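Local atomic coordinates of putative poly(3-hydroxybutyrate) depolymerase LpqC (Bordetella parapertussis 12822, PDB entry 3D0K), a protein that probably hydrolyses ester bonds, as expected of a poly(3-hydroxybutyrate) depolymerase-like member of the alpha/beta-hydrolase superfamily. Residues 70-83 with 273-286. Residues are numbered along the deposited sequence; the frame is centred on the assembly and turned at random.
Sequences YRDFWIPAADRHKL and GQAMSQVCASLWFD. With SO4 (sulfate ion), chain G.
Two near-parallel helices lie side by side on one face of an alpha/beta-hydrolase-type sheet where Phe73, Trp74, Ala77 and His81 pack on helix 273-286, with Trp74 and Phe285 reaching down to Val57 of strand 56-60. The axes of helices 75-81 and 273-286 run 10.1 Å apart at closest approach, with their N-to-C directions 22° apart, and between them Ala77 CB lies 3.6 Å from Ala281 CB. Helix 273-286 begins just after His271, which with Ser148 and Asp216 probably forms the catalytic triad. Near that site Tyr70 OH donates a 2.6 Å hydrogen bond to O4 of a sulfate, an ion probably from the crystallisation liquor. At the N-terminal end the CB of Gln274 sits over the centre of the Phe73 ring, a CH-pi contact; CG anti to the backbone N (chi1 -177°) carries the extended chain across the ring, with the amide plane 20° from it. Water 1 joins Phe73 O and Ala77 N to Gln278 NE2, while water 2 links the same carbonyl to Gln274 OE1. The Trp74 indole lies on the sheet side of the interface. It has Ser277 O over one face, CZ3 lies 3.7 Å from Ala281 CB, and CH2 lies 3.7 Å from Trp284 CZ3, while Phe145 of the sheet meets the indole edge-to-face. Further along, Leu83 CD2 packs over one face of the Phe285 ring, whose other face is covered by Trp284 CB. Phe285 CB in turn sits over the centre of the His81 imidazole, 3.5 Å from its centroid, and Arg80 CG covers the opposite face, sandwiching the imidazole between two aliphatic carbons. The outer rim closes with a salt bridge: Asp286 OD2 lies in the guanidinium plane of Arg80 and takes the NH1 bond on its syn lone pair, 2.9 Å from NH1, with the carboxylate plane turned 73° from the guanidinium, and NH2 adds a weak bond to that same oxygen.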
ATOM      1  N   TYR A  70       3.000 -11.881  -3.958  1.00 20.51           N
ATOM      2  CA  TYR A  70       2.074 -11.229  -3.009  1.00 20.24           C
ATOM      3  C   TYR A  70       0.603 -11.603  -3.239  1.00 19.83           C
ATOM      4  O   TYR A  70      -0.171 -11.829  -2.299  1.00 19.19           O
ATOM      5  CB  TYR A  70       2.274  -9.732  -3.042  1.00 19.92           C
ATOM      6  CG  TYR A  70       3.334  -9.348  -2.074  1.00 19.66           C
ATOM      7  CD1 TYR A  70       3.008  -9.082  -0.759  1.00 21.47           C
ATOM      8  CD2 TYR A  70       4.686  -9.358  -2.434  1.00 21.21           C
ATOM      9  CE1 TYR A  70       3.996  -8.727   0.185  1.00 21.88           C
ATOM     10  CE2 TYR A  70       5.700  -9.047  -1.502  1.00 19.86           C
ATOM     11  CZ  TYR A  70       5.329  -8.722  -0.184  1.00 23.54           C
ATOM     12  OH  TYR A  70       6.271  -8.370   0.772  1.00 22.05           O
ATOM     13  N   ARG A  71       0.235 -11.702  -4.510  1.00 18.58           N
ATOM     14  CA  ARG A  71      -1.121 -12.129  -4.867  1.00 18.72           C
ATOM     15  C   ARG A  71      -1.356 -13.558  -4.307  1.00 19.07           C
ATOM     16  O   ARG A  71      -2.401 -13.850  -3.738  1.00 19.59           O
ATOM     17  CB  ARG A  71      -1.276 -12.064  -6.393  1.00 16.36           C
ATOM     18  CG  ARG A  71      -2.602 -12.664  -6.961  1.00 21.34           C
ATOM     19  CD  ARG A  71      -2.592 -14.214  -7.187  1.00 19.42           C
ATOM     20  NE  ARG A  71      -1.388 -14.707  -7.865  1.00 20.01           N
ATOM     21  CZ  ARG A  71      -1.078 -14.485  -9.140  1.00 17.53           C
ATOM     22  NH1 ARG A  71       0.046 -14.987  -9.607  1.00 20.65           N
ATOM     23  NH2 ARG A  71      -1.893 -13.799  -9.963  1.00 19.84           N
ATOM     24  N   ASP A  72      -0.351 -14.416  -4.427  1.00 20.09           N
ATOM     25  CA  ASP A  72      -0.444 -15.821  -3.920  1.00 20.61           C
ATOM     26  C   ASP A  72      -0.628 -15.852  -2.399  1.00 20.52           C
ATOM     27  O   ASP A  72      -1.361 -16.716  -1.864  1.00 21.06           O
ATOM     28  CB  ASP A  72       0.813 -16.616  -4.275  1.00 21.54           C
ATOM     29  CG  ASP A  72       0.877 -17.029  -5.768  1.00 24.37           C
ATOM     30  OD1 ASP A  72      -0.075 -16.810  -6.527  1.00 24.57           O
ATOM     31  OD2 ASP A  72       1.922 -17.573  -6.171  1.00 30.65           O
ATOM     32  N   PHE A  73       0.062 -14.953  -1.690  1.00 19.47           N
ATOM     33  CA  PHE A  73      -0.047 -14.923  -0.212  1.00 19.51           C
ATOM     34  C   PHE A  73      -1.479 -14.710   0.254  1.00 18.84           C
ATOM     35  O   PHE A  73      -1.847 -15.181   1.333  1.00 18.96           O
ATOM     36  CB  PHE A  73       0.756 -13.767   0.399  1.00 19.83           C
ATOM     37  CG  PHE A  73       2.216 -13.819   0.125  1.00 19.87           C
ATOM     38  CD1 PHE A  73       2.851 -15.009  -0.208  1.00 20.48           C
ATOM     39  CD2 PHE A  73       2.972 -12.628   0.208  1.00 21.55           C
ATOM     40  CE1 PHE A  73       4.261 -15.041  -0.465  1.00 22.34           C
ATOM     41  CE2 PHE A  73       4.375 -12.636  -0.027  1.00 23.19           C
ATOM     42  CZ  PHE A  73       5.008 -13.854  -0.385  1.00 22.49           C
ATOM     43  N   TRP A  74      -2.278 -13.985  -0.544  1.00 17.02           N
ATOM     44  CA  TRP A  74      -3.661 -13.657  -0.208  1.00 17.76           C
ATOM     45  C   TRP A  74      -4.727 -14.671  -0.665  1.00 18.97           C
ATOM     46  O   TRP A  74      -5.907 -14.492  -0.361  1.00 19.06           O
ATOM     47  CB  TRP A  74      -4.023 -12.267  -0.734  1.00 17.22           C
ATOM     48  CG  TRP A  74      -3.425 -11.167   0.122  1.00 17.67           C
ATOM     49  CD1 TRP A  74      -2.105 -10.708   0.122  1.00 18.04           C
ATOM     50  CD2 TRP A  74      -4.101 -10.465   1.145  1.00 18.25           C
ATOM     51  NE1 TRP A  74      -1.955  -9.695   1.076  1.00 16.57           N
ATOM     52  CE2 TRP A  74      -3.166  -9.543   1.721  1.00 18.97           C
ATOM     53  CE3 TRP A  74      -5.440 -10.473   1.613  1.00 21.44           C
ATOM     54  CZ2 TRP A  74      -3.530  -8.661   2.748  1.00 20.80           C
ATOM     55  CZ3 TRP A  74      -5.797  -9.596   2.641  1.00 19.00           C
ATOM     56  CH2 TRP A  74      -4.832  -8.701   3.197  1.00 20.50           C
ATOM     57  N   ILE A  75      -4.325 -15.702  -1.407  1.00 18.20           N
ATOM     58  CA  ILE A  75      -5.283 -16.729  -1.857  1.00 19.21           C
ATOM     59  C   ILE A  75      -6.132 -17.400  -0.737  1.00 19.07           C
ATOM     60  O   ILE A  75      -7.371 -17.462  -0.839  1.00 20.39           O
ATOM     61  CB  ILE A  75      -4.637 -17.746  -2.820  1.00 18.95           C
ATOM     62  CG1 ILE A  75      -4.336 -17.046  -4.186  1.00 19.65           C
ATOM     63  CG2 ILE A  75      -5.579 -18.981  -3.038  1.00 20.18           C
ATOM     64  CD1 ILE A  75      -3.431 -17.930  -5.109  1.00 20.55           C
ATOM     65  N   PRO A  76      -5.492 -17.916   0.318  1.00 19.81           N
ATOM     66  CA  PRO A  76      -6.331 -18.563   1.329  1.00 20.54           C
ATOM     67  C   PRO A  76      -7.381 -17.635   1.956  1.00 19.97           C
ATOM     68  O   PRO A  76      -8.533 -18.041   2.113  1.00 19.54           O
ATOM     69  CB  PRO A  76      -5.304 -19.059   2.365  1.00 21.95           C
ATOM     70  CG  PRO A  76      -4.000 -19.167   1.553  1.00 21.34           C
ATOM     71  CD  PRO A  76      -4.049 -17.987   0.662  1.00 19.72           C
ATOM     72  N   ALA A  77      -7.003 -16.394   2.266  1.00 20.01           N
ATOM     73  CA  ALA A  77      -7.974 -15.410   2.770  1.00 20.13           C
ATOM     74  C   ALA A  77      -9.070 -15.098   1.704  1.00 18.82           C
ATOM     75  O   ALA A  77     -10.245 -14.930   2.056  1.00 19.59           O
ATOM     76  CB  ALA A  77      -7.237 -14.099   3.245  1.00 20.66           C
ATOM     77  N   ALA A  78      -8.682 -15.021   0.416  1.00 18.08           N
ATOM     78  CA  ALA A  78      -9.642 -14.715  -0.672  1.00 17.77           C
ATOM     79  C   ALA A  78     -10.620 -15.853  -0.796  1.00 17.81           C
ATOM     80  O   ALA A  78     -11.810 -15.637  -1.004  1.00 18.42           O
ATOM     81  CB  ALA A  78      -8.918 -14.513  -2.018  1.00 16.66           C
ATOM     82  N   ASP A  79     -10.125 -17.079  -0.668  1.00 17.39           N
ATOM     83  CA  ASP A  79     -11.030 -18.259  -0.789  1.00 18.89           C
ATOM     84  C   ASP A  79     -12.020 -18.300   0.377  1.00 20.65           C
ATOM     85  O   ASP A  79     -13.200 -18.649   0.190  1.00 22.16           O
ATOM     86  CB  ASP A  79     -10.200 -19.534  -0.763  1.00 18.72           C
ATOM     87  CG  ASP A  79      -9.471 -19.774  -2.066  1.00 19.74           C
ATOM     88  OD1 ASP A  79      -9.834 -19.159  -3.092  1.00 18.88           O
ATOM     89  OD2 ASP A  79      -8.519 -20.585  -2.074  1.00 19.55           O
ATOM     90  N   ARG A  80     -11.538 -17.991   1.588  1.00 21.57           N
ATOM     91  CA  ARG A  80     -12.392 -18.033   2.809  1.00 23.89           C
ATOM     92  C   ARG A  80     -13.437 -16.882   2.810  1.00 23.31           C
ATOM     93  O   ARG A  80     -14.643 -17.080   3.003  1.00 23.17           O
ATOM     94  CB  ARG A  80     -11.492 -17.988   4.059  1.00 24.43           C
ATOM     95  CG  ARG A  80     -12.229 -18.040   5.397  1.00 31.44           C
ATOM     96  CD  ARG A  80     -11.404 -18.831   6.435  1.00 43.09           C
ATOM     97  NE  ARG A  80     -11.812 -18.547   7.819  1.00 46.68           N
ATOM     98  CZ  ARG A  80     -11.232 -17.638   8.611  1.00 48.26           C
ATOM     99  NH1 ARG A  80     -10.183 -16.923   8.195  1.00 47.71           N
ATOM    100  NH2 ARG A  80     -11.689 -17.462   9.839  1.00 49.21           N
ATOM    101  N   HIS A  81     -12.971 -15.681   2.511  1.00 22.66           N
ATOM    102  CA  HIS A  81     -13.798 -14.501   2.612  1.00 22.12           C
ATOM    103  C   HIS A  81     -14.394 -14.005   1.320  1.00 23.84           C
ATOM    104  O   HIS A  81     -15.166 -13.036   1.360  1.00 24.67           O
ATOM    105  CB  HIS A  81     -13.022 -13.375   3.315  1.00 23.33           C
ATOM    106  CG  HIS A  81     -12.529 -13.756   4.667  1.00 22.72           C
ATOM    107  ND1 HIS A  81     -13.381 -13.931   5.733  1.00 26.38           N
ATOM    108  CD2 HIS A  81     -11.285 -14.026   5.123  1.00 26.70           C
ATOM    109  CE1 HIS A  81     -12.681 -14.294   6.790  1.00 23.91           C
ATOM    110  NE2 HIS A  81     -11.405 -14.336   6.456  1.00 27.17           N
ATOM    111  N   LYS A  82     -14.060 -14.657   0.189  1.00 22.15           N
ATOM    112  CA  LYS A  82     -14.550 -14.245  -1.158  1.00 22.26           C
ATOM    113  C   LYS A  82     -14.087 -12.804  -1.475  1.00 21.56           C
ATOM    114  O   LYS A  82     -14.884 -11.913  -1.672  1.00 22.80           O
ATOM    115  CB  LYS A  82     -16.060 -14.406  -1.277  1.00 21.94           C
ATOM    116  CG  LYS A  82     -16.577 -15.828  -0.911  1.00 23.97           C
ATOM    117  CD  LYS A  82     -15.777 -16.874  -1.640  1.00 23.76           C
ATOM    118  CE  LYS A  82     -16.286 -18.289  -1.303  1.00 30.45           C
ATOM    119  NZ  LYS A  82     -15.151 -19.242  -1.498  1.00 29.86           N
ATOM    120  N   LEU A  83     -12.783 -12.616  -1.513  1.00 19.86           N
ATOM    121  CA  LEU A  83     -12.206 -11.322  -1.802  1.00 19.61           C
ATOM    122  C   LEU A  83     -11.637 -11.361  -3.201  1.00 19.29           C
ATOM    123  O   LEU A  83     -11.001 -12.350  -3.558  1.00 18.75           O
ATOM    124  CB  LEU A  83     -11.007 -11.085  -0.867  1.00 19.12           C
ATOM    125  CG  LEU A  83     -11.279 -11.406   0.618  1.00 22.17           C
ATOM    126  CD1 LEU A  83      -9.987 -11.365   1.418  1.00 20.69           C
ATOM    127  CD2 LEU A  83     -12.324 -10.416   1.153  1.00 22.38           C
ATOM    128  N   GLY A 273       6.531 -10.704   4.459  1.00 18.69           N
ATOM    129  CA  GLY A 273       5.333 -10.202   3.753  1.00 18.56           C
ATOM    130  C   GLY A 273       4.192 -11.205   3.735  1.00 21.52           C
ATOM    131  O   GLY A 273       3.023 -10.805   3.833  1.00 21.73           O
ATOM    132  N   GLN A 274       4.495 -12.494   3.608  1.00 21.54           N
ATOM    133  CA  GLN A 274       3.431 -13.512   3.660  1.00 22.13           C
ATOM    134  C   GLN A 274       2.760 -13.563   5.043  1.00 21.66           C
ATOM    135  O   GLN A 274       1.541 -13.591   5.125  1.00 21.64           O
ATOM    136  CB  GLN A 274       4.006 -14.896   3.360  1.00 22.53           C
ATOM    137  CG  GLN A 274       2.897 -15.942   3.351  1.00 27.43           C
ATOM    138  CD  GLN A 274       3.281 -17.217   2.680  1.00 32.95           C
ATOM    139  OE1 GLN A 274       2.404 -17.987   2.258  1.00 36.79           O
ATOM    140  NE2 GLN A 274       4.583 -17.470   2.570  1.00 31.71           N
ATOM    141  N   ALA A 275       3.554 -13.625   6.123  1.00 21.48           N
ATOM    142  CA  ALA A 275       2.973 -13.617   7.473  1.00 20.17           C
ATOM    143  C   ALA A 275       2.177 -12.321   7.696  1.00 20.11           C
ATOM    144  O   ALA A 275       1.118 -12.352   8.285  1.00 19.25           O
ATOM    145  CB  ALA A 275       4.054 -13.731   8.544  1.00 19.93           C
HETATM  146  N   MSE A 276       2.719 -11.181   7.262  1.00 18.71           N
HETATM  147  CA  MSE A 276       2.091  -9.905   7.534  1.00 19.45           C
HETATM  148  C   MSE A 276       0.783  -9.792   6.719  1.00 18.72           C
HETATM  149  O   MSE A 276      -0.206  -9.222   7.202  1.00 19.47           O
HETATM  150  CB  MSE A 276       3.020  -8.718   7.248  1.00 19.35           C
HETATM  151  CG  MSE A 276       4.300  -8.705   8.131  1.00 21.09           C
HETATM  152 SE   MSE A 276       3.825  -8.322  10.054  0.75 28.84          SE
HETATM  153  CE  MSE A 276       3.592  -6.387   9.792  1.00 22.99           C
ATOM    154  N   SER A 277       0.779 -10.363   5.513  1.00 17.72           N
ATOM    155  CA  SER A 277      -0.442 -10.504   4.714  1.00 18.69           C
ATOM    156  C   SER A 277      -1.543 -11.288   5.461  1.00 18.50           C
ATOM    157  O   SER A 277      -2.700 -10.864   5.476  1.00 18.15           O
ATOM    158  CB  SER A 277      -0.169 -11.166   3.346  1.00 17.84           C
ATOM    159  OG  SER A 277       0.654 -10.347   2.535  1.00 18.24           O
ATOM    160  N   GLN A 278      -1.202 -12.429   6.040  1.00 18.62           N
ATOM    161  CA  GLN A 278      -2.194 -13.267   6.697  1.00 18.73           C
ATOM    162  C   GLN A 278      -2.686 -12.656   8.021  1.00 18.98           C
ATOM    163  O   GLN A 278      -3.851 -12.814   8.409  1.00 19.50           O
ATOM    164  CB  GLN A 278      -1.624 -14.680   6.885  1.00 20.67           C
ATOM    165  CG  GLN A 278      -1.193 -15.318   5.565  1.00 24.32           C
ATOM    166  CD  GLN A 278      -1.500 -16.793   5.492  1.00 37.56           C
ATOM    167  OE1 GLN A 278      -0.941 -17.607   6.241  1.00 40.81           O
ATOM    168  NE2 GLN A 278      -2.399 -17.164   4.564  1.00 43.53           N
ATOM    169  N   VAL A 279      -1.802 -11.932   8.693  1.00 18.39           N
ATOM    170  CA  VAL A 279      -2.186 -11.188   9.892  1.00 18.33           C
ATOM    171  C   VAL A 279      -3.147 -10.074   9.544  1.00 18.09           C
ATOM    172  O   VAL A 279      -4.103  -9.843  10.237  1.00 18.29           O
ATOM    173  CB  VAL A 279      -0.938 -10.669  10.605  1.00 19.51           C
ATOM    174  CG1 VAL A 279      -1.272  -9.592  11.642  1.00 20.28           C
ATOM    175  CG2 VAL A 279      -0.147 -11.873  11.187  1.00 16.07           C
ATOM    176  N   CYS A 280      -2.831  -9.326   8.488  1.00 19.90           N
ATOM    177  CA  CYS A 280      -3.695  -8.244   8.011  1.00 19.17           C
ATOM    178  C   CYS A 280      -5.105  -8.712   7.623  1.00 19.73           C
ATOM    179  O   CYS A 280      -6.093  -8.042   7.938  1.00 19.69           O
ATOM    180  CB  CYS A 280      -3.021  -7.510   6.838  1.00 18.40           C
ATOM    181  SG  CYS A 280      -3.940  -5.977   6.442  1.00 24.68           S
ATOM    182  N   ALA A 281      -5.164  -9.856   6.934  1.00 18.28           N
ATOM    183  CA  ALA A 281      -6.408 -10.504   6.531  1.00 17.60           C
ATOM    184  C   ALA A 281      -7.192 -10.904   7.756  1.00 18.40           C
ATOM    185  O   ALA A 281      -8.413 -10.765   7.767  1.00 17.91           O
ATOM    186  CB  ALA A 281      -6.119 -11.702   5.694  1.00 18.18           C
ATOM    187  N   SER A 282      -6.489 -11.428   8.770  1.00 17.36           N
ATOM    188  CA  SER A 282      -7.141 -11.801  10.019  1.00 19.47           C
ATOM    189  C   SER A 282      -7.748 -10.577  10.728  1.00 19.42           C
ATOM    190  O   SER A 282      -8.857 -10.631  11.228  1.00 20.32           O
ATOM    191  CB  SER A 282      -6.139 -12.508  10.970  1.00 19.82           C
ATOM    192  OG  SER A 282      -6.800 -12.915  12.176  1.00 23.58           O
ATOM    193  N   LEU A 283      -7.008  -9.476  10.776  1.00 18.39           N
ATOM    194  CA  LEU A 283      -7.465  -8.304  11.467  1.00 19.19           C
ATOM    195  C   LEU A 283      -8.685  -7.704  10.747  1.00 18.84           C
ATOM    196  O   LEU A 283      -9.662  -7.317  11.396  1.00 18.79           O
ATOM    197  CB  LEU A 283      -6.326  -7.274  11.561  1.00 19.03           C
ATOM    198  CG  LEU A 283      -5.265  -7.578  12.592  1.00 21.48           C
ATOM    199  CD1 LEU A 283      -4.017  -6.713  12.247  1.00 20.64           C
ATOM    200  CD2 LEU A 283      -5.824  -7.380  14.059  1.00 19.34           C
ATOM    201  N   TRP A 284      -8.639  -7.681   9.410  1.00 17.99           N
ATOM    202  CA  TRP A 284      -9.677  -7.071   8.594  1.00 18.07           C
ATOM    203  C   TRP A 284     -10.903  -7.949   8.465  1.00 18.85           C
ATOM    204  O   TRP A 284     -12.035  -7.465   8.476  1.00 20.30           O
ATOM    205  CB  TRP A 284      -9.141  -6.836   7.170  1.00 16.99           C
ATOM    206  CG  TRP A 284      -8.340  -5.597   6.998  1.00 16.64           C
ATOM    207  CD1 TRP A 284      -8.284  -4.510   7.850  1.00 17.42           C
ATOM    208  CD2 TRP A 284      -7.525  -5.280   5.880  1.00 19.76           C
ATOM    209  NE1 TRP A 284      -7.453  -3.543   7.315  1.00 18.28           N
ATOM    210  CE2 TRP A 284      -6.984  -3.986   6.101  1.00 18.13           C
ATOM    211  CE3 TRP A 284      -7.201  -5.962   4.678  1.00 18.83           C
ATOM    212  CZ2 TRP A 284      -6.170  -3.338   5.147  1.00 19.34           C
ATOM    213  CZ3 TRP A 284      -6.322  -5.329   3.765  1.00 19.39           C
ATOM    214  CH2 TRP A 284      -5.844  -4.034   3.996  1.00 17.55           C
ATOM    215  N   PHE A 285     -10.693  -9.232   8.269  1.00 19.02           N
ATOM    216  CA  PHE A 285     -11.831 -10.075   7.930  1.00 20.48           C
ATOM    217  C   PHE A 285     -12.265 -11.057   8.979  1.00 21.96           C
ATOM    218  O   PHE A 285     -13.407 -11.473   8.963  1.00 21.27           O
ATOM    219  CB  PHE A 285     -11.622 -10.742   6.586  1.00 19.83           C
ATOM    220  CG  PHE A 285     -11.372  -9.754   5.495  1.00 18.73           C
ATOM    221  CD1 PHE A 285     -12.373  -8.852   5.100  1.00 20.78           C
ATOM    222  CD2 PHE A 285     -10.117  -9.650   4.928  1.00 19.60           C
ATOM    223  CE1 PHE A 285     -12.130  -7.899   4.125  1.00 17.79           C
ATOM    224  CE2 PHE A 285      -9.850  -8.685   3.929  1.00 20.55           C
ATOM    225  CZ  PHE A 285     -10.860  -7.805   3.517  1.00 17.95           C
ATOM    226  N   ASP A 286     -11.366 -11.426   9.889  1.00 23.07           N
ATOM    227  CA  ASP A 286     -11.776 -12.166  11.104  1.00 25.19           C
ATOM    228  C   ASP A 286     -11.961 -11.282  12.336  1.00 25.85           C
ATOM    229  O   ASP A 286     -12.410 -11.762  13.387  1.00 26.65           O
ATOM    230  CB  ASP A 286     -10.763 -13.252  11.444  1.00 25.37           C
ATOM    231  CG  ASP A 286     -10.755 -14.368  10.440  1.00 29.52           C
ATOM    232  OD1 ASP A 286     -11.707 -14.437   9.646  1.00 29.98           O
ATOM    233  OD2 ASP A 286      -9.827 -15.209  10.480  1.00 32.88           O
TER
HETATM  234  S   SO4 G 306       9.785  -7.854   1.015  1.00 42.56           S
HETATM  235  O1  SO4 G 306       9.321  -8.152   2.356  1.00 45.38           O
HETATM  236  O2  SO4 G 306      10.736  -6.760   1.069  1.00 42.81           O
HETATM  237  O3  SO4 G 306      10.413  -9.030   0.430  1.00 45.43           O
HETATM  238  O4  SO4 G 306       8.620  -7.502   0.196  1.00 46.01           O
HETATM  239  O   HOH W   1      -4.205 -15.474   2.790  1.00 20.62           O
HETATM  240  O   HOH W   2      -0.467 -17.323   2.531  1.00 39.00           O
HETATM  241  O   HOH W   3      -8.497 -14.345   7.742  1.00 35.52           O